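Local coordinates for protein monopolin complex subunit CSM1 (Candida glabrata, PDB 6MJC) that serves as a subunit of the monopolin complex, which is recruited to the kinetochore, probably through binding to the kinetochore protein Dsn1, at residues Q73-A76 against E77-Q80; L79-L82 against Q83-L86. All blocks are in the same frame, centred on the assembly; numbering follows the deposited sequence.

Interaction 1. Residues Q73-A76 against E77-Q80; sequences QRTA and EELQ
The Glu78 side chain crosses over that of Thr75 at a slant, and the two residues form a capping box at the N terminus of helix 76-85. Thr75 occupies the N-cap position. Its OG1 sits between its own backbone N and carbonyl carbon (chi1 66°), which aims the hydroxyl oxygen at the first turn, where it accepts from Glu78 N at 3.1 Å. The reciprocal bond runs from Thr75 N to Glu78 OE2, 3.1 Å long. An extended chain beyond CG brings the carboxylate back to the cap, and on the way the Glu78 methylene CG passes 3.0 Å from Thr75 OG1, a tight approach.

Arg74 adds a second donor to the same oxygen. Its NE donates to Glu78 OE2 at 3.0 Å, a nearly straight hydrogen bond (160° at the hydrogen) within a salt bridge, and the acceptor lies close to the guanidinium plane, at the edge of the group. The guanidinium and carboxylate planes are turned 36° apart, and the two side chains cross at about a right angle. Another nitrogen of the group, Arg74 NH1, forms a salt bridge with Asp45, joining the cap to strand 44-52. Behind the cap the helical backbone bonds begin, with Leu79 N donating to Thr75 O and Gln80 N to Ala76 O. A water molecule donates to both Gln73 O and Glu78 OE2, linking the incoming loop to the carboxylate. Arg74 NE and Thr75 N approach Glu78 OE2 from opposite faces of the carboxylate, both well out of its plane.

Interaction 2. Residues L79-L82 against Q83-L86; sequences LQEL and QKKL
Leu79 packs its CG against the side-chain amide of Gln83, 3.9 Å from Gln83 OE1, while its carbonyl O accepts from Gln83 N at 2.9 Å. The Gln83 chain sets off beside its own backbone N (chi1 -74°), and this carries its CG to 3.2 Å from Leu79 O; the Gln83 side chain then crosses that of Leu79 obliquely. Phe91 touches both Leu79 and Gln83 on this side of the helix.

One residue on, Gln80 O receives a weak bond from Lys84 N. Glu81 bends at chi2 (-70°), folding its carboxylate over toward Lys84, whose extended chain brings NZ to 3.7 Å from Glu81 OE2; this i to i+3 salt bridge is long and lies on the exposed surface. Glu81 O has two weak donors, Lys84 N and Lys85 N. Here, in the last turn of helix 76-85, i to i+3 bonds appear beside the i to i+4 pattern, and Leu86 is the first residue to leave helical backbone angles.

Leu82 O is gripped twice. Leu86 N donates at 2.8 Å, nearly in line with the carbonyl, whereas Lys85 N lies 3.0 Å away and well above the carbonyl plane. Leu82 and Leu86 are buried, and their side chains pack on helix 101-113, both reaching Leu112, with Leu86 also touching Met108. Lys85 lays its CG 3.5 Å from Glu81 O, and its NZ donates to Leu112 O on helix 101-113.

Overall arrangement
After strand 63-69 the chain enters a loop and reaches interaction 1, which caps the start of helix 76-85 and encloses no intervening loop. Interaction 2 follows on the same helix and runs to its C-terminal end. The two neither nest nor cross: they are consecutive, with centres about 8 Å apart, and share Leu79 and Gln80. A direct packing contact also joins them, Arg74 CD lying 3.4 Å from Leu82 CD1. Through Arg74 and Asp45, residues 73-80 are tied to strand 44-52 of the antiparallel sheet, whereas residues 79-86 rest on helix 101-113 and on Phe91 in the loop before strand 94-96. The cap thus meets the sheet, and the far end the C-terminal helix.

Interaction 1. Residues Q73-A76 against E77-Q80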
ATOM      1  N   GLN A  73       0.768  14.121   1.795  1.00 45.14           N
ATOM      2  CA  GLN A  73       0.457  14.228   3.213  1.00 47.40           C
ATOM      3  C   GLN A  73       1.671  14.534   4.068  1.00 47.88           C
ATOM      4  O   GLN A  73       1.507  14.771   5.265  1.00 48.49           O
ATOM      5  CB  GLN A  73      -0.141  12.917   3.756  1.00 64.21           C
ATOM      6  CG  GLN A  73      -1.486  12.518   3.243  1.00 84.74           C
ATOM      7  CD  GLN A  73      -2.003  11.289   3.963  1.00104.26           C
ATOM      8  OE1 GLN A  73      -1.696  11.061   5.134  1.00119.11           O
ATOM      9  NE2 GLN A  73      -2.776  10.483   3.261  1.00123.38           N
ATOM     10  N   ARG A  74       2.862  14.486   3.506  1.00 47.35           N
ATOM     11  CA  ARG A  74       4.101  14.755   4.224  1.00 44.64           C
ATOM     12  C   ARG A  74       4.491  16.217   4.096  1.00 45.90           C
ATOM     13  O   ARG A  74       4.177  16.875   3.100  1.00 47.26           O
ATOM     14  CB  ARG A  74       5.238  13.876   3.667  1.00 40.20           C
ATOM     15  CG  ARG A  74       5.015  12.360   3.768  1.00 40.26           C
ATOM     16  CD  ARG A  74       5.481  11.730   5.098  1.00 46.84           C
ATOM     17  NE  ARG A  74       4.682  12.182   6.229  1.00 63.08           N
ATOM     18  CZ  ARG A  74       3.503  11.681   6.563  1.00 58.92           C
ATOM     19  NH1 ARG A  74       2.949  10.701   5.846  1.00 51.64           N
ATOM     20  NH2 ARG A  74       2.868  12.152   7.624  1.00 66.51           N
ATOM     21  N   THR A  75       5.182  16.722   5.114  1.00 46.81           N
ATOM     22  CA  THR A  75       5.931  17.957   4.970  1.00 49.30           C
ATOM     23  C   THR A  75       7.186  17.692   4.128  1.00 53.60           C
ATOM     24  O   THR A  75       7.644  16.558   3.981  1.00 47.83           O
ATOM     25  CB  THR A  75       6.363  18.556   6.313  1.00 58.53           C
ATOM     26  OG1 THR A  75       7.306  17.659   6.928  1.00 53.25           O
ATOM     27  CG2 THR A  75       5.200  18.847   7.255  1.00 54.52           C
ATOM     28  N   ALA A  76       7.766  18.760   3.602  1.00 49.52           N
ATOM     29  CA  ALA A  76       9.031  18.638   2.878  1.00 57.16           C
ATOM     30  C   ALA A  76      10.124  18.000   3.733  1.00 56.85           C
ATOM     31  O   ALA A  76      10.885  17.154   3.251  1.00 55.52           O
ATOM     32  CB  ALA A  76       9.482  20.015   2.392  1.00 65.46           C
ATOM     33  N   GLU A  77      10.238  18.401   4.996  1.00 54.41           N
ATOM     34  CA  GLU A  77      11.279  17.822   5.842  1.00 59.26           C
ATOM     35  C   GLU A  77      11.030  16.340   6.088  1.00 51.10           C
ATOM     36  O   GLU A  77      11.973  15.539   6.133  1.00 52.99           O
ATOM     37  CB  GLU A  77      11.372  18.548   7.182  1.00 90.89           C
ATOM     38  CG  GLU A  77      12.313  17.812   8.148  1.00137.23           C
ATOM     39  CD  GLU A  77      12.743  18.656   9.318  1.00184.25           C
ATOM     40  OE1 GLU A  77      11.879  19.339   9.905  1.00211.95           O
ATOM     41  OE2 GLU A  77      13.950  18.643   9.642  1.00191.10           O
ATOM     42  N   GLU A  78       9.769  15.949   6.282  1.00 48.31           N
ATOM     43  CA  GLU A  78       9.488  14.537   6.485  1.00 47.52           C
ATOM     44  C   GLU A  78       9.825  13.740   5.229  1.00 50.36           C
ATOM     45  O   GLU A  78      10.346  12.620   5.304  1.00 46.95           O
ATOM     46  CB  GLU A  78       8.017  14.326   6.879  1.00 46.44           C
ATOM     47  CG  GLU A  78       7.656  14.925   8.229  1.00 52.06           C
ATOM     48  CD  GLU A  78       6.150  15.033   8.458  1.00 64.06           C
ATOM     49  OE1 GLU A  78       5.764  15.401   9.586  1.00 80.56           O
ATOM     50  OE2 GLU A  78       5.348  14.751   7.518  1.00 49.16           O
ATOM     51  N   LEU A  79       9.494  14.279   4.062  1.00 46.47           N
ATOM     52  CA  LEU A  79       9.813  13.571   2.832  1.00 42.80           C
ATOM     53  C   LEU A  79      11.323  13.406   2.673  1.00 46.32           C
ATOM     54  O   LEU A  79      11.799  12.342   2.250  1.00 48.59           O
ATOM     55  CB  LEU A  79       9.237  14.327   1.645  1.00 44.45           C
ATOM     56  CG  LEU A  79       9.352  13.619   0.301  1.00 50.62           C
ATOM     57  CD1 LEU A  79       8.734  12.281   0.323  1.00 47.81           C
ATOM     58  CD2 LEU A  79       8.716  14.570  -0.721  1.00 71.78           C
ATOM     59  N   GLN A  80      12.089  14.452   2.986  1.00 49.18           N
ATOM     60  CA  GLN A  80      13.543  14.347   2.916  1.00 55.99           C
ATOM     61  C   GLN A  80      14.059  13.218   3.800  1.00 53.73           C
ATOM     62  O   GLN A  80      14.912  12.435   3.370  1.00 55.58           O
ATOM     63  CB  GLN A  80      14.210  15.658   3.318  1.00 82.64           C
ATOM     64  CG  GLN A  80      13.984  16.847   2.394  1.00110.71           C
ATOM     65  CD  GLN A  80      14.858  18.055   2.775  1.00113.38           C
ATOM     66  OE1 GLN A  80      14.372  19.181   2.899  1.00118.70           O
ATOM     67  NE2 GLN A  80      16.151  17.816   2.951  1.00 89.97           N
TER
HETATM   68  O   HOH W   1       2.615  15.568   7.772  1.00 58.76           O

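Interaction 2. Residues L79-L82 against Q83-L86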
ATOM      1  N   LEU A  79       9.494  14.279   4.062  1.00 46.47           N
ATOM      2  CA  LEU A  79       9.813  13.571   2.832  1.00 42.80           C
ATOM      3  C   LEU A  79      11.323  13.406   2.673  1.00 46.32           C
ATOM      4  O   LEU A  79      11.799  12.342   2.250  1.00 48.59           O
ATOM      5  CB  LEU A  79       9.237  14.327   1.645  1.00 44.45           C
ATOM      6  CG  LEU A  79       9.352  13.619   0.301  1.00 50.62           C
ATOM      7  CD1 LEU A  79       8.734  12.281   0.323  1.00 47.81           C
ATOM      8  CD2 LEU A  79       8.716  14.570  -0.721  1.00 71.78           C
ATOM      9  N   GLN A  80      12.089  14.452   2.986  1.00 49.18           N
ATOM     10  CA  GLN A  80      13.543  14.347   2.916  1.00 55.99           C
ATOM     11  C   GLN A  80      14.059  13.218   3.800  1.00 53.73           C
ATOM     12  O   GLN A  80      14.912  12.435   3.370  1.00 55.58           O
ATOM     13  CB  GLN A  80      14.210  15.658   3.318  1.00 82.64           C
ATOM     14  CG  GLN A  80      13.984  16.847   2.394  1.00110.71           C
ATOM     15  CD  GLN A  80      14.858  18.055   2.775  1.00113.38           C
ATOM     16  OE1 GLN A  80      14.372  19.181   2.899  1.00118.70           O
ATOM     17  NE2 GLN A  80      16.151  17.816   2.951  1.00 89.97           N
ATOM     18  N   GLU A  81      13.554  13.116   5.039  1.00 53.65           N
ATOM     19  CA  GLU A  81      13.992  12.051   5.945  1.00 57.14           C
ATOM     20  C   GLU A  81      13.614  10.698   5.384  1.00 52.71           C
ATOM     21  O   GLU A  81      14.415   9.761   5.401  1.00 50.46           O
ATOM     22  CB  GLU A  81      13.373  12.246   7.328  1.00 83.57           C
ATOM     23  CG  GLU A  81      13.934  13.453   8.084  1.00112.62           C
ATOM     24  CD  GLU A  81      15.370  13.226   8.522  1.00133.05           C
ATOM     25  OE1 GLU A  81      15.754  12.055   8.701  1.00150.41           O
ATOM     26  OE2 GLU A  81      16.104  14.213   8.685  1.00147.11           O
ATOM     27  N   LEU A  82      12.397  10.570   4.873  1.00 45.51           N
ATOM     28  CA  LEU A  82      11.977   9.279   4.350  1.00 45.98           C
ATOM     29  C   LEU A  82      12.830   8.870   3.150  1.00 51.00           C
ATOM     30  O   LEU A  82      13.130   7.686   2.975  1.00 49.03           O
ATOM     31  CB  LEU A  82      10.497   9.323   3.943  1.00 45.67           C
ATOM     32  CG  LEU A  82       9.534   9.379   5.125  1.00 49.00           C
ATOM     33  CD1 LEU A  82       8.109   9.657   4.645  1.00 50.54           C
ATOM     34  CD2 LEU A  82       9.594   8.090   5.930  1.00 51.75           C
ATOM     35  N   GLN A  83      13.213   9.828   2.300  1.00 44.53           N
ATOM     36  CA  GLN A  83      13.968   9.499   1.099  1.00 48.29           C
ATOM     37  C   GLN A  83      15.362   8.991   1.418  1.00 52.84           C
ATOM     38  O   GLN A  83      15.942   8.276   0.592  1.00 54.23           O
ATOM     39  CB  GLN A  83      14.043  10.704   0.178  1.00 50.04           C
ATOM     40  CG  GLN A  83      12.689  10.898  -0.484  1.00 52.89           C
ATOM     41  CD  GLN A  83      12.695  11.958  -1.523  1.00 56.21           C
ATOM     42  OE1 GLN A  83      12.954  13.116  -1.237  1.00 58.01           O
ATOM     43  NE2 GLN A  83      12.416  11.569  -2.757  1.00 73.38           N
ATOM     44  N   LYS A  84      15.902   9.334   2.591  1.00 53.41           N
ATOM     45  CA  LYS A  84      17.175   8.761   3.009  1.00 55.04           C
ATOM     46  C   LYS A  84      17.001   7.317   3.430  1.00 58.27           C
ATOM     47  O   LYS A  84      17.894   6.491   3.228  1.00 68.03           O
ATOM     48  CB  LYS A  84      17.766   9.530   4.187  1.00 59.04           C
ATOM     49  CG  LYS A  84      18.214  10.937   3.936  1.00 54.98           C
ATOM     50  CD  LYS A  84      18.789  11.546   5.251  1.00 66.85           C
ATOM     51  CE  LYS A  84      18.683  13.067   5.280  1.00104.26           C
ATOM     52  NZ  LYS A  84      19.068  13.646   6.604  1.00129.54           N
ATOM     53  N   LYS A  85      15.852   6.996   4.016  1.00 53.45           N
ATOM     54  CA  LYS A  85      15.699   5.732   4.722  1.00 51.17           C
ATOM     55  C   LYS A  85      15.116   4.668   3.816  1.00 52.31           C
ATOM     56  O   LYS A  85      15.476   3.492   3.937  1.00 58.79           O
ATOM     57  CB  LYS A  85      14.793   5.896   5.956  1.00 55.15           C
ATOM     58  CG  LYS A  85      15.371   6.803   7.036  1.00 72.40           C
ATOM     59  CD  LYS A  85      14.792   6.538   8.433  1.00 78.53           C
ATOM     60  CE  LYS A  85      13.511   7.300   8.694  1.00 93.10           C
ATOM     61  NZ  LYS A  85      13.059   7.149  10.107  1.00117.82           N
ATOM     62  N   LEU A  86      14.178   5.078   2.874  1.00 49.05           N
ATOM     63  CA  LEU A  86      13.519   4.037   2.115  1.00 53.10           C
ATOM     64  C   LEU A  86      14.100   3.911   0.708  1.00 44.11           C
ATOM     65  O   LEU A  86      14.598   4.885   0.135  1.00 48.78           O
ATOM     66  CB  LEU A  86      12.016   4.300   1.974  1.00 45.64           C
ATOM     67  CG  LEU A  86      11.208   4.778   3.181  1.00 54.94           C
ATOM     68  CD1 LEU A  86       9.706   4.672   2.778  1.00 54.71           C
ATOM     69  CD2 LEU A  86      11.428   4.180   4.473  1.00 55.85           C
TER